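Local coordinates for epimerase family protein SDR39U1 (Homo sapiens, PDB 4B4O), which binds NADPH and is a putative NADP-dependent oxidoreductase of the short-chain dehydrogenase/reductase family, at residues A[192-197]-A[277-283]; A[12-16]-A[198-203]; A[90-94]-A[142-146]; A[110-114]-A[124-129]. The protein carries 3 engineered substitutions. One frame throughout, in Å; residues are numbered along the deposited sequence.

Interaction 1. Residues A[192-197]-A[277-283]; sequences WIHIGD and YQYSFPE
D197, in the first turn of helix 195-207, grips the loop 277-283 with both carboxylate oxygens. OD1 accepts twice: the backbone N of S280 comes to the syn lone pair of D197 OD1 at 2.8 Å, and Y277 OH donates to the anti lone pair of the same D197 OD1 at 2.7 Å, the phenol ring standing almost square to the carboxylate. The next amide, F281 N, reaches the syn lone pair of D197 OD2 at 2.9 Å, and a water bridges D197 OD2, F281 O and H194 N. Beside this polar cluster F281 leans its CD2 side over one face of the H194 imidazole, toward the rim, with the planes 32° apart and F281 CD2 3.6 Å from H194 ND1. W192 brings the edge of its indole to F281 O, CH2 being the nearest atom. Further out, H194 ND1 caps the helix by accepting from G196 N at 2.9 Å, while H194 NE2 bonds E290 of helix 284-293. The contact thus fastens strand 192-194 and the start of helix 195-207, part of the Rossmann-type domain, to the loop before helix 284-293. With two N-H groups and a hydroxyl directed at it, the D197 carboxylate is probably stabilised as the anion.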
# COMPACT_ATOMS: atom_id res chain seq x y z
N TRP A 192 -0.42 1.47 -10.07
CA TRP A 192 -1.66 1.48 -9.34
C TRP A 192 -2.13 0.08 -9.13
O TRP A 192 -1.68 -0.84 -9.82
CB TRP A 192 -2.70 2.27 -10.12
CG TRP A 192 -3.05 1.60 -11.41
CD1 TRP A 192 -2.45 1.74 -12.63
CD2 TRP A 192 -4.10 0.59 -11.62
NE1 TRP A 192 -3.02 0.93 -13.55
CE2 TRP A 192 -4.02 0.21 -13.01
CE3 TRP A 192 -5.06 -0.01 -10.80
CZ2 TRP A 192 -4.86 -0.73 -13.56
CZ3 TRP A 192 -5.90 -0.96 -11.35
CH2 TRP A 192 -5.80 -1.31 -12.71
N ILE A 193 -3.06 -0.10 -8.20
CA ILE A 193 -3.75 -1.37 -8.00
C ILE A 193 -5.13 -1.10 -7.43
O ILE A 193 -5.32 -0.16 -6.66
CB ILE A 193 -2.97 -2.31 -7.05
CG1 ILE A 193 -3.56 -3.72 -7.06
CG2 ILE A 193 -2.91 -1.77 -5.61
CD1 ILE A 193 -2.66 -4.74 -6.38
N HIS A 194 -6.11 -1.90 -7.84
CA HIS A 194 -7.43 -1.80 -7.26
C HIS A 194 -7.38 -2.38 -5.87
O HIS A 194 -6.73 -3.39 -5.64
CB HIS A 194 -8.45 -2.54 -8.11
CG HIS A 194 -9.87 -2.29 -7.69
ND1 HIS A 194 -10.45 -2.95 -6.67
CD2 HIS A 194 -10.83 -1.42 -8.18
CE1 HIS A 194 -11.71 -2.53 -6.53
NE2 HIS A 194 -11.95 -1.59 -7.45
N ILE A 195 -8.06 -1.73 -4.94
CA ILE A 195 -8.03 -2.16 -3.56
C ILE A 195 -8.41 -3.63 -3.41
O ILE A 195 -7.86 -4.31 -2.57
CB ILE A 195 -8.96 -1.33 -2.63
CG1 ILE A 195 -8.75 -1.79 -1.18
CG2 ILE A 195 -10.43 -1.47 -3.06
CD1 ILE A 195 -8.57 -0.73 -0.15
N GLY A 196 -9.34 -4.11 -4.22
CA GLY A 196 -9.72 -5.51 -4.17
C GLY A 196 -8.58 -6.44 -4.51
O GLY A 196 -8.49 -7.54 -3.97
N ASP A 197 -7.70 -6.00 -5.40
CA ASP A 197 -6.56 -6.82 -5.82
C ASP A 197 -5.40 -6.75 -4.84
O ASP A 197 -4.66 -7.73 -4.70
CB ASP A 197 -6.12 -6.45 -7.24
CG ASP A 197 -6.99 -7.08 -8.30
OD1 ASP A 197 -7.34 -8.27 -8.15
OD2 ASP A 197 -7.31 -6.38 -9.30
N TYR A 277 -1.62 -15.88 -8.34
CA TYR A 277 -2.67 -14.89 -8.11
C TYR A 277 -3.22 -14.36 -9.43
O TYR A 277 -2.48 -14.11 -10.37
CB TYR A 277 -2.19 -13.69 -7.29
CG TYR A 277 -3.34 -12.71 -7.02
CD1 TYR A 277 -4.32 -13.00 -6.07
CD2 TYR A 277 -3.45 -11.52 -7.75
CE1 TYR A 277 -5.37 -12.14 -5.83
CE2 TYR A 277 -4.51 -10.66 -7.52
CZ TYR A 277 -5.47 -10.98 -6.57
OH TYR A 277 -6.51 -10.13 -6.36
N GLN A 278 -4.55 -14.17 -9.45
CA GLN A 278 -5.26 -13.75 -10.65
C GLN A 278 -6.09 -12.51 -10.37
O GLN A 278 -6.94 -12.51 -9.49
CB GLN A 278 -6.11 -14.89 -11.17
CG GLN A 278 -5.24 -16.03 -11.68
CD GLN A 278 -5.99 -17.15 -12.36
OE1 GLN A 278 -6.82 -17.80 -11.74
NE2 GLN A 278 -5.70 -17.39 -13.64
N TYR A 279 -5.81 -11.44 -11.11
CA TYR A 279 -6.36 -10.12 -10.84
C TYR A 279 -7.82 -10.00 -11.23
O TYR A 279 -8.23 -10.50 -12.28
CB TYR A 279 -5.57 -9.05 -11.60
CG TYR A 279 -4.21 -8.75 -11.03
CD1 TYR A 279 -3.12 -9.55 -11.32
CD2 TYR A 279 -4.02 -7.67 -10.20
CE1 TYR A 279 -1.86 -9.28 -10.82
CE2 TYR A 279 -2.77 -7.39 -9.68
CZ TYR A 279 -1.69 -8.21 -10.00
OH TYR A 279 -0.44 -7.92 -9.50
N SER A 280 -8.61 -9.37 -10.37
CA SER A 280 -10.02 -9.05 -10.67
C SER A 280 -10.13 -7.83 -11.57
O SER A 280 -11.05 -7.72 -12.38
CB SER A 280 -10.80 -8.80 -9.39
OG SER A 280 -10.91 -10.00 -8.66
N PHE A 281 -9.19 -6.90 -11.42
CA PHE A 281 -9.22 -5.63 -12.15
C PHE A 281 -7.82 -5.28 -12.69
O PHE A 281 -7.21 -4.30 -12.29
CB PHE A 281 -9.74 -4.50 -11.23
CG PHE A 281 -11.10 -4.77 -10.65
CD1 PHE A 281 -12.24 -4.58 -11.42
CD2 PHE A 281 -11.25 -5.19 -9.35
CE1 PHE A 281 -13.51 -4.84 -10.90
CE2 PHE A 281 -12.50 -5.45 -8.82
CZ PHE A 281 -13.63 -5.28 -9.60
N PRO A 282 -7.31 -6.10 -13.61
CA PRO A 282 -5.98 -5.84 -14.16
C PRO A 282 -5.88 -4.63 -15.12
O PRO A 282 -4.81 -4.08 -15.29
CB PRO A 282 -5.69 -7.13 -14.96
CG PRO A 282 -7.02 -7.61 -15.37
CD PRO A 282 -7.92 -7.31 -14.19
N GLU A 283 -7.00 -4.27 -15.74
CA GLU A 283 -7.03 -3.19 -16.72
C GLU A 283 -7.61 -1.95 -16.04
O GLU A 283 -8.58 -2.04 -15.28
CB GLU A 283 -7.82 -3.60 -17.98
CG GLU A 283 -7.60 -2.70 -19.21
CD GLU A 283 -8.58 -1.53 -19.32
OE1 GLU A 283 -9.82 -1.78 -19.36
OE2 GLU A 283 -8.11 -0.36 -19.35
O HOH W 1 -6.03 -3.91 -9.83

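Interaction 2. Residues A[12-16]-A[198-203]; sequences IGTAL and LAGILT. With NDP (NADPH dihydro-nicotinamide-adenine-dinucleotide phosphate), chain I.
I12 meets both the cofactor and helix 195-207. Its backbone N donates a nearly straight bond of 2.8 Å to O1N of the NADPH nicotinamide-side phosphate, and its side chain is shared among the cofactor, L198 and L202. The CG1 branch, set beside the backbone N (chi1 -64°), carries CD1 beside the nicotinamide ribose and up to L198, where I12 CD1 lies 3.8 Å from L198 CD2. The other branch, CG2, lies between L198 and L202, with I12 CG2 4.1 Å from L202 CD1, the side chains of I12 and L202 crossing at about a right angle. G13 belongs to a GxGxxG pattern with G8 and G10, consistent with the dinucleotide-binding turn of a Rossmann fold, in which the first helix starts at the diphosphate. A15 offers a methyl to the second helix: A15 CB is 4.5 Å from A199 CB. At L16 the backbones come closest, the CA atoms of L16 and A199 being 4.8 Å apart, although the short helix axes approach only to 9.4 Å and cross at -64°. The L16 side chain forks over the second helix, CD2 resting 3.9 Å from L202 CD1 and L16 CD1 reaching 3.5 Å from T203 OG1. That hydroxyl is already engaged, since T203 OG1 donates to A199 O; T203 N bonds the same oxygen from the opposite face of its carbonyl plane. Beyond the pair, L198 and L202 also rest on V155 of the central sheet.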
# COMPACT_ATOMS: atom_id res chain seq x y z
N ILE A 12 -6.72 0.16 3.54
CA ILE A 12 -6.39 -1.16 3.05
C ILE A 12 -6.90 -2.22 4.03
O ILE A 12 -7.43 -3.25 3.64
CB ILE A 12 -4.87 -1.35 2.83
CG1 ILE A 12 -4.33 -0.41 1.74
CG2 ILE A 12 -4.62 -2.80 2.46
CD1 ILE A 12 -2.81 -0.20 1.73
N GLY A 13 -6.74 -1.93 5.32
CA GLY A 13 -7.08 -2.87 6.37
C GLY A 13 -8.54 -3.28 6.39
O GLY A 13 -8.86 -4.43 6.62
N THR A 14 -9.41 -2.32 6.15
CA THR A 14 -10.82 -2.57 6.15
C THR A 14 -11.21 -3.46 4.99
O THR A 14 -12.06 -4.32 5.13
CB THR A 14 -11.60 -1.24 6.13
OG1 THR A 14 -11.27 -0.50 7.31
CG2 THR A 14 -13.08 -1.50 6.09
N ALA A 15 -10.61 -3.23 3.83
CA ALA A 15 -10.87 -4.08 2.68
C ALA A 15 -10.31 -5.47 2.95
O ALA A 15 -10.95 -6.46 2.63
CB ALA A 15 -10.28 -3.47 1.41
N LEU A 16 -9.13 -5.54 3.53
CA LEU A 16 -8.49 -6.84 3.81
C LEU A 16 -9.31 -7.65 4.80
O LEU A 16 -9.49 -8.86 4.62
CB LEU A 16 -7.05 -6.68 4.32
CG LEU A 16 -6.26 -7.97 4.65
CD1 LEU A 16 -6.19 -8.97 3.53
CD2 LEU A 16 -4.84 -7.62 5.03
N LEU A 198 -5.21 -5.63 -4.16
CA LEU A 198 -4.21 -5.61 -3.08
C LEU A 198 -4.67 -6.53 -1.96
O LEU A 198 -3.91 -7.32 -1.46
CB LEU A 198 -3.93 -4.19 -2.55
CG LEU A 198 -2.81 -4.16 -1.49
CD1 LEU A 198 -1.54 -4.75 -2.05
CD2 LEU A 198 -2.56 -2.74 -1.04
N ALA A 199 -5.94 -6.40 -1.59
CA ALA A 199 -6.56 -7.25 -0.61
C ALA A 199 -6.42 -8.73 -0.99
O ALA A 199 -6.13 -9.59 -0.14
CB ALA A 199 -8.03 -6.86 -0.47
N GLY A 200 -6.61 -9.01 -2.28
CA GLY A 200 -6.47 -10.37 -2.83
C GLY A 200 -5.05 -10.94 -2.79
O GLY A 200 -4.85 -12.09 -2.40
N ILE A 201 -4.07 -10.12 -3.17
CA ILE A 201 -2.68 -10.52 -3.12
C ILE A 201 -2.27 -10.83 -1.69
O ILE A 201 -1.68 -11.85 -1.41
CB ILE A 201 -1.76 -9.43 -3.68
CG1 ILE A 201 -1.93 -9.33 -5.20
CG2 ILE A 201 -0.32 -9.72 -3.32
CD1 ILE A 201 -1.40 -8.01 -5.75
N LEU A 202 -2.61 -9.94 -0.77
CA LEU A 202 -2.30 -10.12 0.63
C LEU A 202 -2.91 -11.42 1.16
O LEU A 202 -2.26 -12.18 1.86
CB LEU A 202 -2.80 -8.93 1.45
CG LEU A 202 -2.08 -7.61 1.25
CD1 LEU A 202 -2.88 -6.50 1.90
CD2 LEU A 202 -0.66 -7.71 1.76
N THR A 203 -4.17 -11.66 0.82
CA THR A 203 -4.85 -12.87 1.21
C THR A 203 -4.19 -14.11 0.63
O THR A 203 -4.08 -15.13 1.29
CB THR A 203 -6.32 -12.81 0.80
OG1 THR A 203 -6.94 -11.73 1.50
CG2 THR A 203 -7.05 -14.10 1.17
PA NDP I . -4.41 4.30 6.35
O1A NDP I . -3.84 5.68 6.75
O2A NDP I . -5.88 4.16 5.91
O5B NDP I . -4.33 3.22 7.57
C5B NDP I . -3.24 3.37 8.47
C4B NDP I . -3.65 2.78 9.80
O4B NDP I . -2.47 2.74 10.61
C3B NDP I . -4.70 3.65 10.51
O3B NDP I . -6.04 3.09 10.45
C2B NDP I . -4.22 3.71 11.95
O2B NDP I . -4.85 2.73 12.76
C1B NDP I . -2.77 3.32 11.87
N9A NDP I . -2.01 4.57 12.01
C8A NDP I . -2.18 5.80 11.43
N7A NDP I . -1.22 6.68 11.94
C5A NDP I . -0.46 5.98 12.83
C6A NDP I . 0.69 6.23 13.70
N6A NDP I . 1.30 7.43 13.74
N1A NDP I . 1.15 5.23 14.47
C2A NDP I . 0.53 4.01 14.45
N3A NDP I . -0.51 3.69 13.65
C4A NDP I . -1.00 4.61 12.86
O3 NDP I . -3.35 3.82 5.22
PN NDP I . -3.69 2.74 4.07
O1N NDP I . -4.70 1.75 4.61
O2N NDP I . -4.03 3.46 2.80
O5D NDP I . -2.22 2.03 3.85
C5D NDP I . -1.74 1.26 4.98
C4D NDP I . -0.24 1.02 4.90
O4D NDP I . 0.02 0.74 3.53
C3D NDP I . 0.63 2.25 5.24
O3D NDP I . 1.82 1.83 5.99
C2D NDP I . 0.97 2.86 3.88
O2D NDP I . 2.26 3.46 3.71
C1D NDP I . 0.98 1.65 2.99
N1N NDP I . 0.71 1.95 1.58
C2N NDP I . -0.42 2.55 1.19
C3N NDP I . -0.66 2.83 -0.14
C7N NDP I . -1.94 3.49 -0.51
O7N NDP I . -2.85 3.48 0.31
N7N NDP I . -2.08 4.07 -1.70
C4N NDP I . 0.30 2.42 -1.20
C5N NDP I . 1.49 1.76 -0.68
C6N NDP I . 1.64 1.55 0.68
P2B NDP I . -5.36 3.14 14.28
O1X NDP I . -4.12 3.18 15.15
O2X NDP I . -6.06 4.53 14.17
O3X NDP I . -6.26 1.90 14.51

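Interaction 3. Residues A[90-94]-A[142-146]; sequences AKAIT and AARLP
L145 is the main apolar group between the last turns of helix 72-95 and the chain leaving helix 131-143, and its two methyls serve different neighbours. CD1 goes to the isoleucine: I93 CG2 lies 3.9 Å from L145 CD1, the two side chains crossing at about a right angle. CD2 goes to the alanine and threonine side of the helix, with A90 CB 4.2 Å from L145 CD2. The fork is placed by L145 chi1 of -54°, which sets CG beside the backbone N and sends both methyls to the helix. I93 holds its CG2 branch anti to its own backbone N, presenting that methyl to the leucine. W103 of strand 102-108 and T150 touch both I93 and L145 as well.

Contacts of carbon with oxygen form a second group. A90 CB packs on the carbonyl of A142, 3.5 Å from A142 O, and the CA atoms of A90 and A143 are 5.6 Å apart. L145 CD2 lies against the helix backbone at A90 O, 3.6 Å away, and slides past the T94 side chain, with T94 OG1 3.7 Å from L145 CD2.

The bonds inside the helix run from T94 N to A90 O and, weakly, from T94 OG1 to the same oxygen; A143 O and L145 O of the other segment accept from W103 NE1 and Q152 NE2. The two segments are therefore joined by dispersion and the hydrophobic effect, while A90 O, A143 O and L145 O find their donors in their own helix or in the neighbouring strands.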
# COMPACT_ATOMS: atom_id res chain seq x y z
N ALA A 90 7.41 -7.90 14.80
CA ALA A 90 8.52 -8.81 14.52
C ALA A 90 9.07 -9.48 15.78
O ALA A 90 9.19 -10.69 15.84
CB ALA A 90 9.62 -8.06 13.78
N LYS A 91 9.39 -8.67 16.78
CA LYS A 91 9.88 -9.19 18.05
C LYS A 91 8.86 -10.07 18.75
O LYS A 91 9.21 -11.07 19.38
CB LYS A 91 10.34 -8.05 18.96
CG LYS A 91 11.59 -7.35 18.44
CD LYS A 91 12.10 -6.28 19.40
CE LYS A 91 13.38 -5.57 18.89
NZ LYS A 91 14.30 -5.24 20.03
N ALA A 92 7.58 -9.73 18.63
CA ALA A 92 6.50 -10.51 19.24
C ALA A 92 6.40 -11.88 18.60
O ALA A 92 6.22 -12.89 19.29
CB ALA A 92 5.18 -9.77 19.16
N ILE A 93 6.54 -11.92 17.27
CA ILE A 93 6.56 -13.18 16.54
C ILE A 93 7.75 -14.06 16.94
O ILE A 93 7.60 -15.23 17.23
CB ILE A 93 6.62 -12.97 15.03
CG1 ILE A 93 5.31 -12.35 14.52
CG2 ILE A 93 6.92 -14.30 14.37
CD1 ILE A 93 5.36 -11.91 13.08
N THR A 94 8.94 -13.47 16.96
CA THR A 94 10.16 -14.17 17.31
C THR A 94 10.05 -14.80 18.68
O THR A 94 10.53 -15.91 18.87
CB THR A 94 11.40 -13.25 17.28
OG1 THR A 94 11.69 -12.89 15.93
CG2 THR A 94 12.62 -13.94 17.87
N ALA A 142 13.03 -3.84 9.29
CA ALA A 142 12.38 -3.91 10.58
C ALA A 142 11.51 -5.17 10.68
O ALA A 142 11.33 -5.72 11.77
CB ALA A 142 11.57 -2.65 10.81
N ALA A 143 10.98 -5.61 9.55
CA ALA A 143 10.12 -6.78 9.51
C ALA A 143 10.89 -8.09 9.48
O ALA A 143 10.30 -9.15 9.72
CB ALA A 143 9.19 -6.71 8.30
N ARG A 144 12.18 -8.06 9.15
CA ARG A 144 12.88 -9.28 8.74
C ARG A 144 13.15 -10.20 9.93
O ARG A 144 13.83 -9.83 10.86
CB ARG A 144 14.19 -8.94 8.02
CG ARG A 144 15.11 -10.11 7.53
CD ARG A 144 15.88 -9.59 6.33
NE ARG A 144 15.04 -9.23 5.18
CZ ARG A 144 15.03 -8.07 4.50
NH1 ARG A 144 15.86 -7.07 4.78
NH2 ARG A 144 14.15 -7.92 3.50
N LEU A 145 12.60 -11.40 9.87
CA LEU A 145 12.81 -12.42 10.87
C LEU A 145 13.98 -13.28 10.45
O LEU A 145 14.13 -13.58 9.26
CB LEU A 145 11.58 -13.33 11.00
CG LEU A 145 10.19 -12.72 11.27
CD1 LEU A 145 9.09 -13.77 11.16
CD2 LEU A 145 10.19 -12.06 12.64
N PRO A 146 14.84 -13.66 11.40
CA PRO A 146 15.79 -14.70 11.06
C PRO A 146 15.04 -16.01 11.10
O PRO A 146 14.00 -16.12 11.78
CB PRO A 146 16.84 -14.62 12.22
CG PRO A 146 16.04 -14.15 13.41
CD PRO A 146 14.90 -13.30 12.84

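Interaction 4. Residues A[110-114]-A[124-129]; sequences AYYQP and SPGGDF
Y111 O accepts a hydrogen bond from G127 N at 2.9 Å. G126 CA adds a CA-H...O contact to the same oxygen. A water extends the polar link, accepting from Q113 N and donating to P125 O.

Two rings take CH-pi contacts over a face. The Y111 ring, whose CG lies anti to the backbone N (chi1 -173°), spreads under the glycine pair; G127 N stands over its centre, and G126 CA makes a CH-pi contact 4.0 Å from the Y111 centroid. Y111 and the two glycines belong to the long connection between strand 102-108 and helix 131-143 of the Rossmann-type domain, and the bare glycine backbone permits so close an approach. The Y111 ring also has a cation-pi partner in R156.

F129 packs on residues 110-114, the edge of its ring near Y111 O. Q113 CB makes a CH-pi contact with one face, 4.1 Å from the F129 centroid; over that face Q113 OE1 lies 3.5 Å from F129 CG, the amide plane turned 33° from the ring. Q113 bends at chi2 (71°), and NE2 donates to P114 O at 3.0 Å. P114 CD lies 3.6 Å from F129 CE1.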
# COMPACT_ATOMS: atom_id res chain seq x y z
N ALA A 110 7.86 3.08 -4.08
CA ALA A 110 8.87 4.12 -3.88
C ALA A 110 10.30 3.56 -3.79
O ALA A 110 11.27 4.29 -3.96
CB ALA A 110 8.55 4.91 -2.63
N TYR A 111 10.43 2.27 -3.48
CA TYR A 111 11.73 1.58 -3.50
C TYR A 111 12.46 1.75 -4.84
O TYR A 111 13.68 1.84 -4.87
CB TYR A 111 11.52 0.08 -3.20
CG TYR A 111 12.80 -0.72 -3.02
CD1 TYR A 111 13.45 -0.75 -1.79
CD2 TYR A 111 13.33 -1.45 -4.06
CE1 TYR A 111 14.60 -1.47 -1.61
CE2 TYR A 111 14.50 -2.16 -3.89
CZ TYR A 111 15.12 -2.18 -2.65
OH TYR A 111 16.28 -2.90 -2.46
N TYR A 112 11.70 1.74 -5.93
CA TYR A 112 12.27 1.79 -7.28
C TYR A 112 12.45 3.23 -7.77
O TYR A 112 11.55 4.06 -7.64
CB TYR A 112 11.42 0.99 -8.27
CG TYR A 112 11.04 -0.39 -7.78
CD1 TYR A 112 12.00 -1.36 -7.56
CD2 TYR A 112 9.72 -0.71 -7.51
CE1 TYR A 112 11.65 -2.61 -7.10
CE2 TYR A 112 9.35 -1.97 -7.05
CZ TYR A 112 10.33 -2.91 -6.84
OH TYR A 112 9.95 -4.16 -6.41
N GLN A 113 13.63 3.51 -8.30
CA GLN A 113 14.00 4.84 -8.73
C GLN A 113 13.04 5.33 -9.83
O GLN A 113 12.94 4.73 -10.89
CB GLN A 113 15.46 4.79 -9.21
CG GLN A 113 16.00 5.97 -10.02
CD GLN A 113 16.23 7.24 -9.22
OE1 GLN A 113 17.24 7.38 -8.46
NE2 GLN A 113 15.33 8.23 -9.44
N PRO A 114 12.33 6.44 -9.57
CA PRO A 114 11.49 7.00 -10.63
C PRO A 114 12.30 7.34 -11.86
O PRO A 114 13.43 7.80 -11.75
CB PRO A 114 10.94 8.27 -9.99
CG PRO A 114 10.97 8.00 -8.53
CD PRO A 114 12.24 7.23 -8.33
N SER A 124 14.57 -6.06 -8.72
CA SER A 124 15.32 -4.89 -9.12
C SER A 124 15.92 -4.21 -7.90
O SER A 124 15.28 -4.13 -6.85
CB SER A 124 14.45 -3.88 -9.89
OG SER A 124 14.08 -4.37 -11.16
N PRO A 125 17.12 -3.66 -8.05
CA PRO A 125 17.68 -2.85 -6.98
C PRO A 125 17.06 -1.45 -6.79
O PRO A 125 16.40 -0.91 -7.66
CB PRO A 125 19.13 -2.71 -7.39
CG PRO A 125 19.07 -2.68 -8.88
CD PRO A 125 17.84 -3.45 -9.31
N GLY A 126 17.24 -0.91 -5.59
CA GLY A 126 16.65 0.36 -5.20
C GLY A 126 16.82 0.59 -3.71
O GLY A 126 17.76 0.08 -3.09
N GLY A 127 15.94 1.40 -3.14
CA GLY A 127 15.91 1.63 -1.70
C GLY A 127 16.95 2.56 -1.10
O GLY A 127 17.11 2.56 0.12
N ASP A 128 17.60 3.40 -1.92
CA ASP A 128 18.79 4.11 -1.47
C ASP A 128 19.07 5.49 -2.10
O ASP A 128 20.22 5.92 -2.14
CB ASP A 128 19.99 3.20 -1.75
CG ASP A 128 20.12 2.82 -3.24
OD1 ASP A 128 19.23 3.12 -4.07
OD2 ASP A 128 21.15 2.20 -3.59
N PHE A 129 18.05 6.18 -2.59
CA PHE A 129 18.25 7.41 -3.39
C PHE A 129 17.40 8.61 -2.97
O PHE A 129 17.57 9.70 -3.51
CB PHE A 129 17.98 7.12 -4.87
CG PHE A 129 16.65 6.51 -5.10
CD1 PHE A 129 15.52 7.30 -5.19
CD2 PHE A 129 16.52 5.13 -5.17
CE1 PHE A 129 14.28 6.73 -5.38
CE2 PHE A 129 15.29 4.55 -5.37
CZ PHE A 129 14.16 5.35 -5.48
O HOH W 2 15.88 1.80 -8.29

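From the N terminus, 12-16 on the first helix waits for its partner 198-203, so interaction 2 closes a loop of 181 residues. Within that loop 90-94 pairs with 142-146 to close interaction 3, and inside this again lies the short loop of interaction 4, from 110-114 to 124-129. Interaction 1 opens at 192-197, just before interaction 2 closes, and ends at 277-283; the two cross along the chain. They share helix 195-207 and touch, with I193 CD1 3.6 Å from I201 CD1. Together they tie the cofactor-binding helix to the C-terminal region, whereas interaction 3 ties helix 72-95 to the end of helix 131-143, and interaction 4 folds the connection between strand 102-108 and helix 131-143 on itself.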